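Local coordinates for fucolectin-related protein (Streptococcus pneumoniae, PDB 2WMF) that hydrolyses host carbohydrate antigens, probably blood group glycans, through a family 98 glycoside hydrolase catalytic module, at residues L39-L44 against V289-C294; W132-F137 against L167-K172; N439-Q444 against L462-Y467. All coordinates share one frame; numbering follows the deposited sequence.

Contact 1. Residues L39-L44 against V289-C294; sequences LLLSPL and VYNFEC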
# COMPACT_ATOMS: atom_id res chain seq x y z
N LEU A 39 -3.08 -2.63 -10.29
CA LEU A 39 -1.95 -3.52 -10.53
C LEU A 39 -1.32 -4.01 -9.22
O LEU A 39 -1.03 -3.21 -8.31
CB LEU A 39 -0.85 -2.81 -11.39
CG LEU A 39 0.40 -3.64 -11.69
CD1 LEU A 39 0.00 -4.83 -12.59
CD2 LEU A 39 1.53 -2.82 -12.36
N LEU A 40 -1.21 -5.33 -9.10
CA LEU A 40 -0.54 -5.97 -7.96
C LEU A 40 0.80 -6.51 -8.43
O LEU A 40 0.85 -7.35 -9.33
CB LEU A 40 -1.42 -7.09 -7.40
CG LEU A 40 -0.81 -7.97 -6.28
CD1 LEU A 40 -0.71 -7.13 -5.00
CD2 LEU A 40 -1.60 -9.27 -6.01
N LEU A 41 1.89 -6.04 -7.81
CA LEU A 41 3.22 -6.52 -8.04
C LEU A 41 3.65 -7.50 -6.92
O LEU A 41 3.49 -7.20 -5.74
CB LEU A 41 4.23 -5.38 -8.14
CG LEU A 41 4.09 -4.46 -9.36
CD1 LEU A 41 4.86 -3.14 -9.17
CD2 LEU A 41 4.56 -5.20 -10.62
N SER A 42 4.18 -8.63 -7.33
CA SER A 42 4.75 -9.64 -6.44
C SER A 42 6.19 -9.90 -6.86
O SER A 42 6.46 -10.20 -8.02
CB SER A 42 3.94 -10.93 -6.45
OG SER A 42 2.56 -10.69 -6.24
N PRO A 43 7.15 -9.75 -5.92
CA PRO A 43 8.55 -9.78 -6.28
C PRO A 43 9.32 -11.09 -6.10
O PRO A 43 9.08 -11.86 -5.13
CB PRO A 43 9.17 -8.74 -5.33
CG PRO A 43 8.35 -8.89 -4.11
CD PRO A 43 6.98 -9.34 -4.50
N LEU A 44 10.22 -11.33 -7.05
CA LEU A 44 11.28 -12.37 -6.97
C LEU A 44 12.68 -11.69 -6.98
O LEU A 44 12.88 -10.60 -7.53
CB LEU A 44 11.16 -13.31 -8.18
CG LEU A 44 9.90 -14.20 -8.24
CD1 LEU A 44 9.78 -14.88 -9.65
CD2 LEU A 44 9.78 -15.26 -7.05
N VAL A 289 -1.57 1.10 -7.67
CA VAL A 289 -0.45 0.19 -7.82
C VAL A 289 0.06 -0.21 -6.42
O VAL A 289 0.34 0.65 -5.63
CB VAL A 289 0.71 0.83 -8.66
CG1 VAL A 289 1.93 -0.10 -8.65
CG2 VAL A 289 0.20 1.13 -10.09
N TYR A 290 0.17 -1.50 -6.19
CA TYR A 290 0.51 -2.08 -4.87
C TYR A 290 1.68 -3.05 -5.00
O TYR A 290 1.63 -4.00 -5.80
CB TYR A 290 -0.71 -2.81 -4.30
CG TYR A 290 -1.98 -2.00 -4.24
CD1 TYR A 290 -2.36 -1.33 -3.08
CD2 TYR A 290 -2.85 -1.95 -5.33
CE1 TYR A 290 -3.54 -0.60 -3.03
CE2 TYR A 290 -4.03 -1.21 -5.30
CZ TYR A 290 -4.37 -0.54 -4.14
OH TYR A 290 -5.55 0.18 -4.07
N ASN A 291 2.72 -2.80 -4.20
CA ASN A 291 3.91 -3.60 -4.14
C ASN A 291 4.25 -3.83 -2.66
O ASN A 291 3.72 -3.11 -1.83
CB ASN A 291 5.07 -2.88 -4.87
CG ASN A 291 6.20 -3.79 -5.34
OD1 ASN A 291 6.30 -4.98 -4.99
ND2 ASN A 291 7.07 -3.21 -6.20
N PHE A 292 5.11 -4.80 -2.36
CA PHE A 292 5.32 -5.27 -0.98
C PHE A 292 6.72 -5.79 -0.74
O PHE A 292 7.34 -6.40 -1.62
CB PHE A 292 4.34 -6.40 -0.63
CG PHE A 292 2.92 -5.98 -0.79
CD1 PHE A 292 2.23 -5.38 0.26
CD2 PHE A 292 2.31 -6.08 -2.04
CE1 PHE A 292 0.93 -4.93 0.09
CE2 PHE A 292 0.99 -5.61 -2.23
CZ PHE A 292 0.32 -5.01 -1.16
N GLU A 293 7.19 -5.55 0.48
CA GLU A 293 8.31 -6.28 1.08
C GLU A 293 7.94 -6.52 2.54
O GLU A 293 7.02 -5.92 3.03
CB GLU A 293 9.58 -5.40 1.04
CG GLU A 293 10.08 -5.01 -0.32
CD GLU A 293 11.45 -4.29 -0.31
OE1 GLU A 293 12.33 -4.66 0.52
OE2 GLU A 293 11.63 -3.35 -1.13
N CYS A 294 8.66 -7.39 3.25
CA CYS A 294 9.64 -8.38 2.76
C CYS A 294 8.92 -9.67 2.30
O CYS A 294 8.15 -10.27 3.07
CB CYS A 294 10.58 -8.75 3.88
SG CYS A 294 11.77 -10.08 3.47

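Contact 2. Residues W132-F137 against L167-K172; sequences WLDEQF and LEVCAK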
# COMPACT_ATOMS: atom_id res chain seq x y z
N TRP A 132 20.04 -0.59 -24.27
CA TRP A 132 19.86 -1.99 -23.91
C TRP A 132 18.42 -2.28 -23.50
O TRP A 132 17.83 -3.28 -23.90
CB TRP A 132 20.83 -2.41 -22.79
CG TRP A 132 20.68 -3.83 -22.31
CD1 TRP A 132 21.34 -4.94 -22.77
CD2 TRP A 132 19.79 -4.30 -21.28
NE1 TRP A 132 20.93 -6.05 -22.07
CE2 TRP A 132 19.97 -5.70 -21.17
CE3 TRP A 132 18.86 -3.67 -20.43
CZ2 TRP A 132 19.25 -6.48 -20.27
CZ3 TRP A 132 18.15 -4.44 -19.55
CH2 TRP A 132 18.36 -5.82 -19.45
N LEU A 133 17.84 -1.40 -22.71
CA LEU A 133 16.44 -1.58 -22.32
C LEU A 133 15.50 -1.54 -23.55
O LEU A 133 14.56 -2.35 -23.66
CB LEU A 133 16.03 -0.51 -21.32
CG LEU A 133 14.59 -0.55 -20.82
CD1 LEU A 133 14.32 -1.86 -20.11
CD2 LEU A 133 14.27 0.68 -19.92
N ASP A 134 15.76 -0.57 -24.44
CA ASP A 134 15.01 -0.41 -25.70
C ASP A 134 15.00 -1.76 -26.47
O ASP A 134 13.94 -2.25 -26.88
CB ASP A 134 15.64 0.73 -26.51
CG ASP A 134 14.88 1.07 -27.79
OD1 ASP A 134 14.68 0.16 -28.61
OD2 ASP A 134 14.47 2.24 -27.91
N GLU A 135 16.17 -2.39 -26.57
CA GLU A 135 16.33 -3.71 -27.21
C GLU A 135 15.49 -4.77 -26.52
O GLU A 135 14.87 -5.59 -27.18
CB GLU A 135 17.81 -4.13 -27.21
CG GLU A 135 18.64 -3.30 -28.16
CD GLU A 135 20.15 -3.52 -27.99
OE1 GLU A 135 20.59 -4.25 -27.06
OE2 GLU A 135 20.92 -2.94 -28.82
N GLN A 136 15.46 -4.75 -25.19
CA GLN A 136 14.68 -5.73 -24.48
C GLN A 136 13.17 -5.54 -24.71
O GLN A 136 12.47 -6.54 -24.88
CB GLN A 136 15.03 -5.78 -22.98
CG GLN A 136 16.51 -5.89 -22.63
CD GLN A 136 17.30 -6.79 -23.58
OE1 GLN A 136 16.94 -7.97 -23.80
NE2 GLN A 136 18.36 -6.25 -24.18
N PHE A 137 12.69 -4.30 -24.76
CA PHE A 137 11.28 -4.05 -25.08
C PHE A 137 10.93 -4.56 -26.49
O PHE A 137 9.85 -5.09 -26.70
CB PHE A 137 10.94 -2.56 -25.00
CG PHE A 137 10.72 -2.02 -23.61
CD1 PHE A 137 9.81 -2.62 -22.75
CD2 PHE A 137 11.36 -0.85 -23.20
CE1 PHE A 137 9.57 -2.10 -21.46
CE2 PHE A 137 11.11 -0.32 -21.93
CZ PHE A 137 10.20 -0.96 -21.06
N LEU A 167 12.17 6.59 -18.54
CA LEU A 167 10.74 6.87 -18.74
C LEU A 167 10.45 7.11 -20.25
O LEU A 167 9.44 6.64 -20.78
CB LEU A 167 10.33 8.07 -17.87
CG LEU A 167 8.91 8.64 -18.06
CD1 LEU A 167 7.81 7.57 -17.83
CD2 LEU A 167 8.74 9.88 -17.12
N GLU A 168 11.31 7.88 -20.92
CA GLU A 168 11.17 8.12 -22.37
C GLU A 168 11.19 6.80 -23.16
O GLU A 168 10.34 6.58 -24.03
CB GLU A 168 12.29 9.05 -22.82
CG GLU A 168 12.29 9.32 -24.28
CD GLU A 168 13.34 10.37 -24.68
OE1 GLU A 168 14.23 10.72 -23.87
OE2 GLU A 168 13.25 10.85 -25.82
N VAL A 169 12.11 5.91 -22.82
CA VAL A 169 12.16 4.59 -23.46
C VAL A 169 10.84 3.82 -23.19
O VAL A 169 10.28 3.19 -24.08
CB VAL A 169 13.34 3.72 -23.01
CG1 VAL A 169 13.34 2.33 -23.73
CG2 VAL A 169 14.71 4.38 -23.28
N CYS A 170 10.37 3.85 -21.94
CA CYS A 170 9.11 3.23 -21.62
C CYS A 170 7.99 3.76 -22.49
O CYS A 170 7.18 3.00 -22.99
CB CYS A 170 8.79 3.44 -20.13
SG CYS A 170 9.83 2.40 -19.03
N ALA A 171 7.94 5.08 -22.67
CA ALA A 171 6.85 5.72 -23.45
C ALA A 171 6.88 5.24 -24.90
O ALA A 171 5.82 5.12 -25.55
CB ALA A 171 6.95 7.26 -23.36
N LYS A 172 8.07 4.98 -25.41
CA LYS A 172 8.23 4.51 -26.80
C LYS A 172 7.52 3.17 -27.02
O LYS A 172 7.01 2.86 -28.14
CB LYS A 172 9.72 4.46 -27.12
CG LYS A 172 10.06 3.94 -28.49
CD LYS A 172 11.58 4.08 -28.79
CE LYS A 172 11.98 3.30 -30.04
NZ LYS A 172 13.44 3.23 -30.22

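Contact 3. Residues N439-Q444 against L462-Y467; sequences NINKNQ and LTPHTY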
# COMPACT_ATOMS: atom_id res chain seq x y z
N ASN A 439 0.49 -0.99 17.46
CA ASN A 439 1.14 -2.01 18.32
C ASN A 439 0.82 -1.84 19.82
O ASN A 439 1.64 -2.18 20.67
CB ASN A 439 2.64 -1.99 18.11
CG ASN A 439 3.33 -3.34 18.46
OD1 ASN A 439 2.71 -4.44 18.38
ND2 ASN A 439 4.62 -3.26 18.85
N ILE A 440 -0.39 -1.37 20.09
CA ILE A 440 -0.96 -1.20 21.42
C ILE A 440 -2.31 -1.92 21.40
O ILE A 440 -3.10 -1.68 20.50
CB ILE A 440 -1.12 0.27 21.74
CG1 ILE A 440 0.25 0.87 22.02
CG2 ILE A 440 -2.11 0.42 22.90
CD1 ILE A 440 0.77 0.63 23.39
N ASN A 441 -2.59 -2.76 22.39
CA ASN A 441 -3.72 -3.62 22.37
C ASN A 441 -4.95 -2.99 23.02
O ASN A 441 -5.33 -3.34 24.15
CB ASN A 441 -3.36 -4.99 23.03
CG ASN A 441 -4.45 -6.02 22.81
OD1 ASN A 441 -5.36 -5.81 21.99
ND2 ASN A 441 -4.35 -7.14 23.51
N LYS A 442 -5.58 -2.06 22.30
CA LYS A 442 -6.72 -1.29 22.79
C LYS A 442 -7.77 -1.15 21.69
O LYS A 442 -7.43 -0.87 20.56
CB LYS A 442 -6.31 0.10 23.32
CG LYS A 442 -5.43 0.04 24.58
CD LYS A 442 -6.18 -0.35 25.87
CE LYS A 442 -5.23 -0.84 26.95
NZ LYS A 442 -5.99 -1.29 28.17
N ASN A 443 -9.01 -1.38 22.05
CA ASN A 443 -10.12 -1.27 21.09
C ASN A 443 -10.49 0.17 20.82
O ASN A 443 -10.24 1.05 21.63
CB ASN A 443 -11.38 -1.96 21.63
CG ASN A 443 -11.35 -3.48 21.51
OD1 ASN A 443 -10.28 -4.10 21.50
ND2 ASN A 443 -12.56 -4.09 21.37
N GLN A 444 -11.08 0.39 19.64
CA GLN A 444 -11.64 1.69 19.27
C GLN A 444 -13.07 1.50 18.80
O GLN A 444 -13.44 0.44 18.28
CB GLN A 444 -10.77 2.39 18.23
CG GLN A 444 -9.37 2.72 18.73
CD GLN A 444 -8.46 3.33 17.65
OE1 GLN A 444 -8.74 3.22 16.45
NE2 GLN A 444 -7.33 3.93 18.07
N LEU A 462 -14.03 -2.27 17.56
CA LEU A 462 -12.98 -2.87 16.75
C LEU A 462 -11.73 -3.14 17.59
O LEU A 462 -11.20 -2.24 18.20
CB LEU A 462 -12.54 -1.92 15.65
CG LEU A 462 -13.61 -1.34 14.75
CD1 LEU A 462 -13.25 0.09 14.25
CD2 LEU A 462 -13.86 -2.35 13.64
N THR A 463 -11.27 -4.37 17.59
CA THR A 463 -9.99 -4.67 18.19
C THR A 463 -8.87 -4.20 17.27
O THR A 463 -9.11 -3.95 16.07
CB THR A 463 -9.80 -6.17 18.50
OG1 THR A 463 -9.63 -6.93 17.28
CG2 THR A 463 -10.95 -6.76 19.35
N PRO A 464 -7.64 -4.08 17.80
CA PRO A 464 -6.56 -3.77 16.90
C PRO A 464 -6.44 -4.69 15.68
O PRO A 464 -6.75 -5.87 15.76
CB PRO A 464 -5.32 -3.85 17.80
CG PRO A 464 -5.83 -3.49 19.19
CD PRO A 464 -7.21 -4.12 19.23
N HIS A 465 -5.98 -4.12 14.58
CA HIS A 465 -5.73 -4.87 13.33
C HIS A 465 -7.06 -5.44 12.79
O HIS A 465 -7.15 -6.60 12.35
CB HIS A 465 -4.64 -5.92 13.53
CG HIS A 465 -3.49 -5.38 14.31
ND1 HIS A 465 -3.02 -5.98 15.46
CD2 HIS A 465 -2.76 -4.26 14.13
CE1 HIS A 465 -2.03 -5.25 15.94
NE2 HIS A 465 -1.86 -4.19 15.17
N THR A 466 -8.07 -4.58 12.86
CA THR A 466 -9.39 -4.83 12.27
C THR A 466 -9.72 -3.67 11.33
O THR A 466 -9.63 -2.52 11.74
CB THR A 466 -10.53 -4.95 13.34
OG1 THR A 466 -10.15 -5.94 14.29
CG2 THR A 466 -11.85 -5.40 12.68
N TYR A 467 -10.13 -4.01 10.10
CA TYR A 467 -10.69 -3.04 9.19
C TYR A 467 -12.10 -3.49 8.76
O TYR A 467 -12.50 -4.67 8.88
CB TYR A 467 -9.77 -2.72 8.02
CG TYR A 467 -9.67 -3.78 6.91
CD1 TYR A 467 -10.65 -3.89 5.92
CD2 TYR A 467 -8.61 -4.69 6.86
CE1 TYR A 467 -10.54 -4.84 4.88
CE2 TYR A 467 -8.49 -5.63 5.82
CZ TYR A 467 -9.46 -5.72 4.83
OH TYR A 467 -9.33 -6.64 3.79

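Contact 1. Residues L39-L44 against V289-C294
Leu39-Leu44 and Val289-Cys294 meet where the parallel barrel of this catalytic module closes, its first strand lying beside its eighth. The two run in the same direction, 18° apart, and the backbone seam is short. Tyr290 N donates to Leu39 O at 3.0 Å, and Leu41 N gives an almost straight bond (176°) to Tyr290 O at 2.9 Å, so Tyr290 spans both bonds. Leu39 O also receives a CA-H...O contact from Val289 CA at 3.5 Å. Beyond Leu41 the pairing changes. Phe292 N turns to the amide of its own neighbour, Asn291 OD1, at 2.9 Å, with the donor tilted from the carbonyl plane. The Asn291 torsion allows this: CG stands anti to N (chi1 -158°), and the amide lies against the Leu41 side chain, with ND2 3.7 Å from Leu41 CD1. ND2 hydrogen-bonds to Glu77 on strand 74-79, on the far side of strand 39-45, so both ends of this buried amide are engaged. Leu39, Leu41, Val289 and Asn291 lie on the barrel's inner face. On the other side of the sheet, Leu40 CD1 comes to the edge of the Phe292 ring, near its plane, 3.6 Å from CE2, the side chains crossing at about a right angle. Helices 272-283 and 307-322 cover that outer face. Pro43 CG rests 3.7 Å from Phe292 O, a van der Waals contact of ring carbon with carbonyl. A buried parallel seam between first and last strands, lined inside the barrel and packed under helices outside, is the closure of a (beta/alpha)8, or TIM, barrel.

Contact 2. Residues W132-F137 against L167-K172
Both partners of the Asp134-Lys172 salt bridge hold CG trans to the backbone nitrogen (chi1 -175° in Asp134), and the lysine stays extended all the way to NZ, which carries its ammonium group across to the carboxylate. The bridge ties together helices 130-139 and 159-172, neighbours in the outer layer of the beta/alpha barrel that run in nearly the same direction, their segment axes 21° apart and 9.9 Å at closest approach. NZ meets Asp134 OD2 at 2.7 Å, on the syn lone pair, and the two side chains cross at about a right angle. The other oxygen, OD1, accepts from Tyr173 OH and Gln138 NE2, so the carboxylate is gripped from several directions and probably stays anionic. Lys172 itself is exposed, and the bridge lies on the solvent side of an apolar layer.

Val169 is the centre of that layer. Its CG1 packs against Leu133, Asp134 and Phe137 of the facing helix, 3.8 Å from Asp134 CA and 4.3 Å from Leu133 CD2. The same methyl lies in the plane of the Phe137 ring, at its edge, 3.8 Å from CD2. Strand 143-149 of the barrel, through Leu143, lies beneath both Leu133 and Phe137, while Tyr173, just past Lys172, brings its ring against that of Phe137. Deeper in, Cys170 makes a sulfur-aromatic contact with Phe137: SG approaches the ring edge rather than its face, 5.1 Å from the centroid, with CZ the nearest ring atom at 3.9 Å.

Contact 3. Residues N439-Q444 against L462-Y467
Where two chain crossings of the C-terminal beta-sandwich come side by side, Gln444 and Leu462 form an antiparallel hydrogen-bonded pair at the mouth of the hairpin made by strands 444-449 and 457-462. Gln444 N donates to Leu462 O at 3.0 Å, in the carbonyl plane, and Leu462 N returns a bond of 2.9 Å to Gln444 O. Asn443 CA adds a bent CA-H...O contact to Leu462 O at 3.2 Å. Past this pair the chains stop bonding to each other and pack instead. Asn443 and Thr463 lie alongside, pointing the same way, with Asn443 OD1 3.5 Å from Thr463 CG2; Asn443 ND2 bonds to Asp461 and Thr463 OG1 to Arg529. Pro464 then presses its ring into the bend of the opposite loop, an inverse gamma turn centred on Asn441. Its CG lies 3.5 Å from Ile440 O and 3.4 Å from Lys442 O. Asn441 reaches the same carbon from the side: CG trans to N (chi1 -170°) sets OD1 3.7 Å from Pro464 CG. Asn435 ND2 bonds to both Lys442 O and Leu462 O, bridging the two loops. His465, with positive phi (64°), follows Pro464 as the chain turns toward strand 467-472. A single antiparallel pair giving way to proline packing joins two loops, 430-434 to 444-449 and 457-462 to 467-472, that each pass from one antiparallel sheet to the other, as end connections of a beta-sandwich do.

Contacts 1 and 2 belong to one barrel at different depths: contact 1 is in its wholly buried wall, contact 2 in the helical layer outside, centres 22 Å apart. Helix 272-283 links contact 1 to contact 3, since it packs on Tyr290 and Phe292 of the former and on Tyr467 of the latter. Contacts 2 and 3 lie on opposite sides of the chain's centre, about 46 Å between centres. Chemistry follows place: backbone bonding between strands, with apolar side chains and one satisfied buried amide, in the core; apolar helix packing edged by a solvent-side salt bridge at the barrel's periphery; and scant strand pairing with loop carbonyls against proline in the partly buried C-terminal region.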